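Local coordinates for beta sliding clamp (Streptococcus pneumoniae, PDB 2AWA), which probably forms a ring-shaped head-to-tail dimer around DNA that tethers DNA polymerases and other proteins to it and makes replication processive, at residues 196-201 / 380-385; 212-217 / 255-260; 337-342 / 360-365. One frame throughout, in Å; residues are numbered along the deposited sequence.

Contact 1. Residues 196-201 / 380-385; sequences RLSQKK and FMQLIT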
loop_
_atom_site.group_PDB
_atom_site.type_symbol
_atom_site.label_atom_id
_atom_site.label_comp_id
_atom_site.label_asym_id
_atom_site.label_seq_id
_atom_site.Cartn_x
_atom_site.Cartn_y
_atom_site.Cartn_z
ATOM N N ARG B 196 18.856 -23.329 -1.925
ATOM C CA ARG B 196 17.668 -24.028 -2.368
ATOM C C ARG B 196 17.603 -23.918 -3.880
ATOM O O ARG B 196 18.289 -23.064 -4.476
ATOM C CB ARG B 196 16.406 -23.456 -1.713
ATOM C CG ARG B 196 16.317 -21.952 -1.691
ATOM C CD ARG B 196 15.743 -21.352 -2.978
ATOM N NE ARG B 196 15.689 -19.909 -2.817
ATOM C CZ ARG B 196 14.767 -19.240 -2.129
ATOM N NH1 ARG B 196 13.741 -19.856 -1.574
ATOM N NH2 ARG B 196 14.876 -17.932 -2.026
ATOM N N LEU B 197 16.806 -24.800 -4.492
ATOM C CA LEU B 197 16.781 -24.922 -5.955
ATOM C C LEU B 197 15.412 -25.248 -6.512
ATOM O O LEU B 197 14.641 -25.973 -5.899
ATOM C CB LEU B 197 17.808 -25.968 -6.408
ATOM C CG LEU B 197 17.953 -26.352 -7.891
ATOM C CD1 LEU B 197 19.354 -26.870 -8.169
ATOM C CD2 LEU B 197 16.938 -27.414 -8.313
ATOM N N SER B 198 15.130 -24.724 -7.703
ATOM C CA SER B 198 13.898 -25.042 -8.399
ATOM C C SER B 198 14.110 -25.452 -9.857
ATOM O O SER B 198 14.818 -24.810 -10.614
ATOM C CB SER B 198 12.952 -23.853 -8.340
ATOM O OG SER B 198 11.653 -24.297 -8.634
ATOM N N GLN B 199 13.440 -26.519 -10.248
ATOM C CA GLN B 199 13.598 -27.059 -11.569
ATOM C C GLN B 199 12.247 -27.464 -12.137
ATOM O O GLN B 199 11.496 -28.210 -11.498
ATOM C CB GLN B 199 14.514 -28.266 -11.517
ATOM C CG GLN B 199 14.800 -28.825 -12.882
ATOM C CD GLN B 199 15.722 -29.996 -12.822
ATOM O OE1 GLN B 199 16.906 -29.886 -13.133
ATOM N NE2 GLN B 199 15.192 -31.130 -12.396
ATOM N N LYS B 200 11.959 -26.973 -13.340
ATOM C CA LYS B 200 10.751 -27.323 -14.060
ATOM C C LYS B 200 11.155 -27.804 -15.450
ATOM O O LYS B 200 11.959 -27.164 -16.118
ATOM C CB LYS B 200 9.837 -26.098 -14.150
ATOM C CG LYS B 200 8.573 -26.265 -14.998
ATOM C CD LYS B 200 7.651 -27.353 -14.462
ATOM C CE LYS B 200 6.360 -27.482 -15.303
ATOM N NZ LYS B 200 5.572 -26.192 -15.371
ATOM N N LYS B 201 10.578 -28.924 -15.875
ATOM C CA LYS B 201 10.857 -29.521 -17.177
ATOM C C LYS B 201 9.559 -29.725 -17.981
ATOM O O LYS B 201 8.571 -30.211 -17.450
ATOM C CB LYS B 201 11.515 -30.878 -16.987
ATOM C CG LYS B 201 12.925 -30.915 -16.403
ATOM C CD LYS B 201 13.357 -32.397 -16.353
ATOM C CE LYS B 201 14.850 -32.621 -16.163
ATOM N NZ LYS B 201 15.265 -34.018 -16.613
ATOM N N PHE B 380 8.107 -31.069 -11.852
ATOM C CA PHE B 380 8.407 -29.859 -11.105
ATOM C C PHE B 380 8.991 -30.300 -9.779
ATOM O O PHE B 380 8.314 -30.928 -8.976
ATOM C CB PHE B 380 7.144 -28.999 -10.933
ATOM C CG PHE B 380 7.340 -27.772 -10.078
ATOM C CD1 PHE B 380 8.565 -27.096 -10.052
ATOM C CD2 PHE B 380 6.290 -27.285 -9.295
ATOM C CE1 PHE B 380 8.739 -25.983 -9.255
ATOM C CE2 PHE B 380 6.457 -26.162 -8.512
ATOM C CZ PHE B 380 7.686 -25.508 -8.485
HETATM N N MSE B 381 10.260 -29.951 -9.589
HETATM C CA MSE B 381 11.150 -30.517 -8.585
HETATM C C MSE B 381 11.865 -29.380 -7.823
HETATM O O MSE B 381 12.374 -28.450 -8.426
HETATM C CB MSE B 381 12.177 -31.368 -9.342
HETATM C CG MSE B 381 13.535 -31.590 -8.658
HETATM SE SE MSE B 381 13.345 -32.863 -7.209
HETATM C CE MSE B 381 12.917 -34.560 -8.299
ATOM N N GLN B 382 11.895 -29.446 -6.501
ATOM C CA GLN B 382 12.607 -28.449 -5.714
ATOM C C GLN B 382 13.475 -29.118 -4.676
ATOM O O GLN B 382 13.223 -30.258 -4.300
ATOM C CB GLN B 382 11.632 -27.500 -5.029
ATOM C CG GLN B 382 10.779 -26.734 -5.992
ATOM C CD GLN B 382 9.775 -25.856 -5.300
ATOM O OE1 GLN B 382 10.121 -24.808 -4.770
ATOM N NE2 GLN B 382 8.516 -26.273 -5.310
ATOM N N LEU B 383 14.486 -28.373 -4.226
ATOM C CA LEU B 383 15.484 -28.817 -3.252
ATOM C C LEU B 383 15.718 -27.733 -2.208
ATOM O O LEU B 383 15.761 -26.560 -2.538
ATOM C CB LEU B 383 16.840 -29.052 -3.915
ATOM C CG LEU B 383 17.141 -30.334 -4.631
ATOM C CD1 LEU B 383 18.532 -30.229 -5.211
ATOM C CD2 LEU B 383 17.054 -31.492 -3.675
ATOM N N ILE B 384 15.933 -28.162 -0.972
ATOM C CA ILE B 384 16.219 -27.275 0.128
ATOM C C ILE B 384 17.305 -27.889 0.985
ATOM O O ILE B 384 17.199 -29.035 1.426
ATOM C CB ILE B 384 14.984 -27.044 1.008
ATOM C CG1 ILE B 384 13.939 -26.258 0.228
ATOM C CG2 ILE B 384 15.371 -26.266 2.240
ATOM C CD1 ILE B 384 12.625 -26.129 0.944
ATOM N N THR B 385 18.346 -27.108 1.226
ATOM C CA THR B 385 19.475 -27.562 2.009
ATOM C C THR B 385 19.140 -27.268 3.438
ATOM O O THR B 385 18.760 -26.160 3.745
ATOM C CB THR B 385 20.763 -26.839 1.626
ATOM O OG1 THR B 385 21.006 -27.009 0.217
ATOM C CG2 THR B 385 21.923 -27.404 2.408
#

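Contact 2. Residues 212-217 / 255-260; sequences DVVIPS and RLLEGN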
loop_
_atom_site.group_PDB
_atom_site.type_symbol
_atom_site.label_atom_id
_atom_site.label_comp_id
_atom_site.label_asym_id
_atom_site.label_seq_id
_atom_site.Cartn_x
_atom_site.Cartn_y
_atom_site.Cartn_z
ATOM N N ASP B 212 20.754 -22.430 -24.956
ATOM C CA ASP B 212 21.213 -22.538 -23.576
ATOM C C ASP B 212 21.499 -21.126 -23.086
ATOM O O ASP B 212 22.508 -20.544 -23.425
ATOM C CB ASP B 212 22.474 -23.421 -23.518
ATOM C CG ASP B 212 22.865 -23.823 -22.089
ATOM O OD1 ASP B 212 22.688 -23.022 -21.148
ATOM O OD2 ASP B 212 23.364 -24.962 -21.918
ATOM N N VAL B 213 20.592 -20.565 -22.304
ATOM C CA VAL B 213 20.718 -19.173 -21.885
ATOM C C VAL B 213 20.465 -19.026 -20.391
ATOM O O VAL B 213 19.909 -19.916 -19.746
ATOM C CB VAL B 213 19.767 -18.255 -22.688
ATOM C CG1 VAL B 213 20.098 -18.325 -24.190
ATOM C CG2 VAL B 213 18.319 -18.639 -22.471
ATOM N N VAL B 214 20.902 -17.903 -19.840
ATOM C CA VAL B 214 20.590 -17.556 -18.466
ATOM C C VAL B 214 19.957 -16.180 -18.475
ATOM O O VAL B 214 20.576 -15.212 -18.952
ATOM C CB VAL B 214 21.839 -17.578 -17.557
ATOM C CG1 VAL B 214 21.451 -17.297 -16.112
ATOM C CG2 VAL B 214 22.524 -18.922 -17.624
ATOM N N ILE B 215 18.733 -16.089 -17.948
ATOM C CA ILE B 215 17.965 -14.863 -18.032
ATOM C C ILE B 215 17.790 -14.239 -16.650
ATOM O O ILE B 215 17.264 -14.874 -15.767
ATOM C CB ILE B 215 16.576 -15.126 -18.647
ATOM C CG1 ILE B 215 16.705 -15.874 -19.977
ATOM C CG2 ILE B 215 15.814 -13.812 -18.862
ATOM C CD1 ILE B 215 15.401 -16.488 -20.454
ATOM N N PRO B 216 18.189 -12.975 -16.465
ATOM C CA PRO B 216 18.009 -12.404 -15.118
ATOM C C PRO B 216 16.606 -12.609 -14.583
ATOM O O PRO B 216 15.656 -12.472 -15.322
ATOM C CB PRO B 216 18.299 -10.909 -15.330
ATOM C CG PRO B 216 19.221 -10.879 -16.508
ATOM C CD PRO B 216 18.810 -12.013 -17.393
ATOM N N SER B 217 16.476 -12.952 -13.310
ATOM C CA SER B 217 15.145 -13.203 -12.736
ATOM C C SER B 217 14.304 -11.950 -12.688
ATOM O O SER B 217 13.107 -12.041 -12.861
ATOM C CB SER B 217 15.233 -13.825 -11.351
ATOM O OG SER B 217 15.971 -12.976 -10.509
ATOM N N ARG B 255 18.968 -8.393 -21.358
ATOM C CA ARG B 255 20.312 -8.922 -21.370
ATOM C C ARG B 255 20.268 -10.363 -20.925
ATOM O O ARG B 255 19.368 -10.780 -20.203
ATOM C CB ARG B 255 21.206 -8.152 -20.409
ATOM C CG ARG B 255 21.536 -6.754 -20.867
ATOM C CD ARG B 255 22.062 -5.933 -19.711
ATOM N NE ARG B 255 23.369 -6.394 -19.253
ATOM C CZ ARG B 255 24.532 -6.033 -19.792
ATOM N NH1 ARG B 255 24.569 -5.198 -20.828
ATOM N NH2 ARG B 255 25.666 -6.512 -19.292
ATOM N N LEU B 256 21.251 -11.112 -21.394
ATOM C CA LEU B 256 21.539 -12.431 -20.901
ATOM C C LEU B 256 22.753 -12.342 -19.993
ATOM O O LEU B 256 23.590 -11.454 -20.123
ATOM C CB LEU B 256 21.805 -13.363 -22.083
ATOM C CG LEU B 256 20.569 -13.585 -22.968
ATOM C CD1 LEU B 256 20.850 -14.559 -24.109
ATOM C CD2 LEU B 256 19.376 -14.065 -22.124
ATOM N N LEU B 257 22.855 -13.283 -19.079
ATOM C CA LEU B 257 24.036 -13.403 -18.251
ATOM C C LEU B 257 25.084 -14.294 -18.905
ATOM O O LEU B 257 24.882 -15.472 -19.056
ATOM C CB LEU B 257 23.642 -13.963 -16.890
ATOM C CG LEU B 257 22.751 -12.980 -16.131
ATOM C CD1 LEU B 257 21.898 -13.679 -15.096
ATOM C CD2 LEU B 257 23.586 -11.910 -15.498
ATOM N N GLU B 258 26.212 -13.715 -19.276
ATOM C CA GLU B 258 27.358 -14.479 -19.757
ATOM C C GLU B 258 27.926 -15.362 -18.635
ATOM O O GLU B 258 27.748 -15.082 -17.448
ATOM C CB GLU B 258 28.483 -13.554 -20.298
ATOM C CG GLU B 258 28.061 -12.295 -21.123
ATOM C CD GLU B 258 27.140 -12.575 -22.334
ATOM O OE1 GLU B 258 26.349 -13.540 -22.313
ATOM O OE2 GLU B 258 27.192 -11.796 -23.314
ATOM N N GLY B 259 28.616 -16.422 -19.041
ATOM C CA GLY B 259 29.229 -17.371 -18.115
ATOM C C GLY B 259 28.564 -18.733 -18.087
ATOM O O GLY B 259 27.435 -18.896 -18.544
ATOM N N ASN B 260 29.266 -19.701 -17.507
ATOM C CA ASN B 260 28.772 -21.067 -17.373
ATOM C C ASN B 260 27.947 -21.334 -16.119
ATOM O O ASN B 260 28.399 -21.126 -14.999
ATOM C CB ASN B 260 29.947 -22.019 -17.453
ATOM C CG ASN B 260 30.615 -21.968 -18.829
ATOM O OD1 ASN B 260 29.953 -22.176 -19.856
ATOM N ND2 ASN B 260 31.908 -21.644 -18.861
HETATM O O HOH W 1 22.815 -16.399 -21.034
#

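Contact 3. Residues 337-342 / 360-365; sequences LTISFN and ISFISA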
loop_
_atom_site.group_PDB
_atom_site.type_symbol
_atom_site.label_atom_id
_atom_site.label_comp_id
_atom_site.label_asym_id
_atom_site.label_seq_id
_atom_site.Cartn_x
_atom_site.Cartn_y
_atom_site.Cartn_z
ATOM N N LEU B 337 13.157 -38.919 11.918
ATOM C CA LEU B 337 14.091 -37.904 11.460
ATOM C C LEU B 337 13.879 -36.638 12.233
ATOM O O LEU B 337 12.739 -36.227 12.465
ATOM C CB LEU B 337 13.879 -37.603 9.982
ATOM C CG LEU B 337 14.580 -36.372 9.385
ATOM C CD1 LEU B 337 16.101 -36.478 9.470
ATOM C CD2 LEU B 337 14.138 -36.175 7.928
ATOM N N THR B 338 14.981 -36.005 12.608
ATOM C CA THR B 338 14.919 -34.643 13.074
ATOM C C THR B 338 15.751 -33.739 12.182
ATOM O O THR B 338 16.938 -33.978 11.968
ATOM C CB THR B 338 15.298 -34.568 14.543
ATOM O OG1 THR B 338 14.243 -35.177 15.306
ATOM C CG2 THR B 338 15.445 -33.140 14.981
ATOM N N ILE B 339 15.125 -32.688 11.670
ATOM C CA ILE B 339 15.778 -31.841 10.674
ATOM C C ILE B 339 15.370 -30.374 10.844
ATOM O O ILE B 339 14.222 -30.087 11.152
ATOM C CB ILE B 339 15.484 -32.371 9.251
ATOM C CG1 ILE B 339 16.308 -31.641 8.217
ATOM C CG2 ILE B 339 13.993 -32.278 8.921
ATOM C CD1 ILE B 339 16.277 -32.308 6.873
ATOM N N SER B 340 16.336 -29.468 10.682
ATOM C CA SER B 340 16.121 -28.025 10.796
ATOM C C SER B 340 16.468 -27.341 9.484
ATOM O O SER B 340 17.417 -27.714 8.815
ATOM C CB SER B 340 16.978 -27.425 11.903
ATOM O OG SER B 340 16.536 -27.867 13.169
ATOM N N PHE B 341 15.680 -26.337 9.132
ATOM C CA PHE B 341 15.837 -25.610 7.882
ATOM C C PHE B 341 15.298 -24.216 8.075
ATOM O O PHE B 341 14.706 -23.889 9.132
ATOM C CB PHE B 341 15.089 -26.307 6.719
ATOM C CG PHE B 341 13.674 -26.729 7.046
ATOM C CD1 PHE B 341 12.622 -25.847 6.903
ATOM C CD2 PHE B 341 13.399 -28.016 7.481
ATOM C CE1 PHE B 341 11.322 -26.232 7.213
ATOM C CE2 PHE B 341 12.121 -28.400 7.788
ATOM C CZ PHE B 341 11.069 -27.497 7.663
ATOM N N ASN B 342 15.533 -23.389 7.071
ATOM C CA ASN B 342 14.968 -22.053 7.007
ATOM C C ASN B 342 13.518 -22.153 6.537
ATOM O O ASN B 342 13.248 -22.660 5.453
ATOM C CB ASN B 342 15.803 -21.209 6.046
ATOM C CG ASN B 342 15.338 -19.765 5.942
ATOM O OD1 ASN B 342 14.238 -19.412 6.355
ATOM N ND2 ASN B 342 16.175 -18.934 5.338
ATOM N N ILE B 360 7.260 -34.421 0.318
ATOM C CA ILE B 360 8.631 -34.051 0.667
ATOM C C ILE B 360 9.433 -35.287 1.043
ATOM O O ILE B 360 8.996 -36.082 1.847
ATOM C CB ILE B 360 8.668 -33.076 1.861
ATOM C CG1 ILE B 360 7.700 -31.914 1.641
ATOM C CG2 ILE B 360 10.074 -32.543 2.064
ATOM C CD1 ILE B 360 7.640 -30.925 2.824
ATOM N N SER B 361 10.623 -35.424 0.480
ATOM C CA SER B 361 11.432 -36.616 0.670
ATOM C C SER B 361 12.800 -36.248 1.214
ATOM O O SER B 361 13.413 -35.284 0.754
ATOM C CB SER B 361 11.574 -37.352 -0.655
ATOM O OG SER B 361 10.308 -37.551 -1.236
ATOM N N PHE B 362 13.285 -37.038 2.166
ATOM C CA PHE B 362 14.460 -36.683 2.944
ATOM C C PHE B 362 15.502 -37.779 2.904
ATOM O O PHE B 362 15.196 -38.926 2.602
ATOM C CB PHE B 362 14.097 -36.519 4.417
ATOM C CG PHE B 362 13.117 -35.443 4.708
ATOM C CD1 PHE B 362 13.525 -34.139 4.847
ATOM C CD2 PHE B 362 11.791 -35.745 4.939
ATOM C CE1 PHE B 362 12.617 -33.146 5.184
ATOM C CE2 PHE B 362 10.894 -34.764 5.264
ATOM C CZ PHE B 362 11.308 -33.462 5.382
ATOM N N ILE B 363 16.730 -37.417 3.254
ATOM C CA ILE B 363 17.812 -38.377 3.411
ATOM C C ILE B 363 18.313 -38.413 4.849
ATOM O O ILE B 363 18.357 -39.466 5.478
ATOM C CB ILE B 363 18.988 -38.040 2.507
ATOM C CG1 ILE B 363 18.501 -37.945 1.052
ATOM C CG2 ILE B 363 20.104 -39.073 2.708
ATOM C CD1 ILE B 363 19.486 -38.435 -0.009
ATOM N N SER B 364 18.698 -37.251 5.358
ATOM C CA SER B 364 19.280 -37.139 6.679
ATOM C C SER B 364 19.044 -35.728 7.156
ATOM O O SER B 364 18.445 -34.939 6.448
ATOM C CB SER B 364 20.773 -37.422 6.604
ATOM O OG SER B 364 21.356 -36.559 5.649
ATOM N N ALA B 365 19.523 -35.416 8.349
ATOM C CA ALA B 365 19.382 -34.087 8.893
ATOM C C ALA B 365 20.308 -33.094 8.191
ATOM O O ALA B 365 20.088 -31.885 8.278
ATOM C CB ALA B 365 19.648 -34.107 10.374
HETATM O O HOH W 2 19.216 -30.360 10.247
#

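Contact 1. Residues 196-201 / 380-385
Residues 196-201 and 380-384 run side by side as antiparallel strands, their axes 4.5 Å apart at the closest and 175° between their directions, with Leu197 facing Leu383 and Gln199 facing Met381 as the hydrogen-bonded pairs. Each of these pairs is closed by two bonds: Leu197 N donates to Leu383 O at 2.8 Å and Leu383 N returns to Leu197 O, and Gln199 N and Met381 N do the same with each other's carbonyls. The two pairs are not alike. Around Gln199 and Met381 the N-H groups arrive nearly head-on to the carbonyls, whereas at the leucine pair they approach off-axis and tilted out of the carbonyl plane, with C=O...N angles of 143° and 144°. Gln382 CA also leans on Leu197 O at 3.2 Å, a CA-H...O contact between the two pairs.

The strands belong to the central and C-terminal domains, so this pairing joins two clamp-fold domains into one continuous antiparallel sheet. On the face carrying Ser198, Lys200, Phe380 and Gln382, helix 151-161 lies close by. There the Phe380 ring turns its edge to the other strand: CE1 lies 3.4 Å from Ser198 OG and CD1 lies 3.5 Å from Gln199 O, both oxygens near the ring plane. Ser198 OG is itself bonded to Glu160 O. The aliphatic part of Lys200 crosses Phe380 at about a right angle, CD touching Phe380 CB at 3.9 Å; bends at chi2 and again at chi4 turn the chain, and NZ ends in a salt bridge with Glu160. On the other face Leu197 CB meets Leu383 CB at 4.1 Å. Beside them Gln199 and the selenomethionine Met381 lie alongside each other, pointing the same way, with Gln199 NE2 next to Met381 CG.

Contact 2. Residues 212-217 / 255-260
In the central domain of the clamp, the loop leaving strand 250-255 passes alongside strand 211-216, an edge strand of its sheet within this chain, just before that strand runs into helix 217-226. One direct backbone bond fixes the crossing: Leu257 N reaches Val214 O at 3.0 Å and is almost straight, 173° at the hydrogen. Water 1 makes a second link, accepting from Val214 N at 2.7 Å and donating to Leu257 O, so both polar backbone atoms of Val214 are engaged from the loop side.

The two leucines grip the strand differently. Leu257 crosses Val214 at about a right angle, its CD1 resting 3.8 Å from Val214 CG1 and also meeting Pro216 CG, where the two side chains come together at a slant. Leu256 divides its methyls: CD1 meets Val213 CG1 at 3.8 Å, and CD2 packs at 3.9 Å on CG1 of Ile215, the two side chains pointing the same way. At the strand's end Pro216 CD sits 3.1 Å from Arg255 O. With one direct bond, one water bridge and branched aliphatic packing around them, the loop is docked on the strand mainly by apolar contact and does not extend the sheet as a regular strand.

Contact 3. Residues 337-342 / 360-365
Leu337 lays its CD2 methyl over one face of the Phe362 ring, 3.9 Å from the centroid and 28° off the ring normal, a CH-pi contact. The methyl sits toward the root of the ring, since its nearest ring atom is Phe362 CG at 3.5 Å. The two side chains cross at about a right angle. With CG of Leu337 anti to the backbone N (chi1 168°), a chi2 of 62° parts the methyls: CD2 goes to the ring, and CD1 to the backbone of the turn, 3.8 Å from Ala365 N.

Ile339, two residues along the same strand, works beside it. Its CD1 approaches Phe362 CD1 obliquely at 3.9 Å and also comes to 3.4 Å from Ser364 O, while CG1 faces Ala365 O. Thus one methyl touches both the ring and the turn that follows it. Beyond Phe362 the chain folds back over strand 337-341, where Ala365 CB comes to 3.1 Å from Thr338 O. The polar link is indirect: water 2 accepts from Ser340 N at 3.0 Å and donates to Ala365 O at 2.6 Å. Ser364 OG is turned to the turn itself, bonded to Arg367 N.

Phe362 also meets the ring of Phe369 on a neighbouring strand. Strands 337-341 and 357-362 lie in different sheets and are connected through helix 343-351, part of the beta-clamp domain fold, in which sheets are backed by helices.

How the contacts relate
Contact 1 is the most buried of the three and the most regular, with backbone pairing that carries one sheet from the central domain into the C-terminal domain. Contacts 2 and 3 are partly buried and each stays inside one domain; both add a bridging water to apolar packing, but only contact 2 also has a direct backbone bond across it. All three reach the same sheet: contact 1 in its interior, contact 2 at edge strand 211-216, and contact 3 through strand 357-362. Along the chain, contacts 2 and 3 follow one another inside the long loop that contact 1 closes. Contact 3, the most peripheral, comes within about 4 Å of contact 1 at the nearest atoms without touching it.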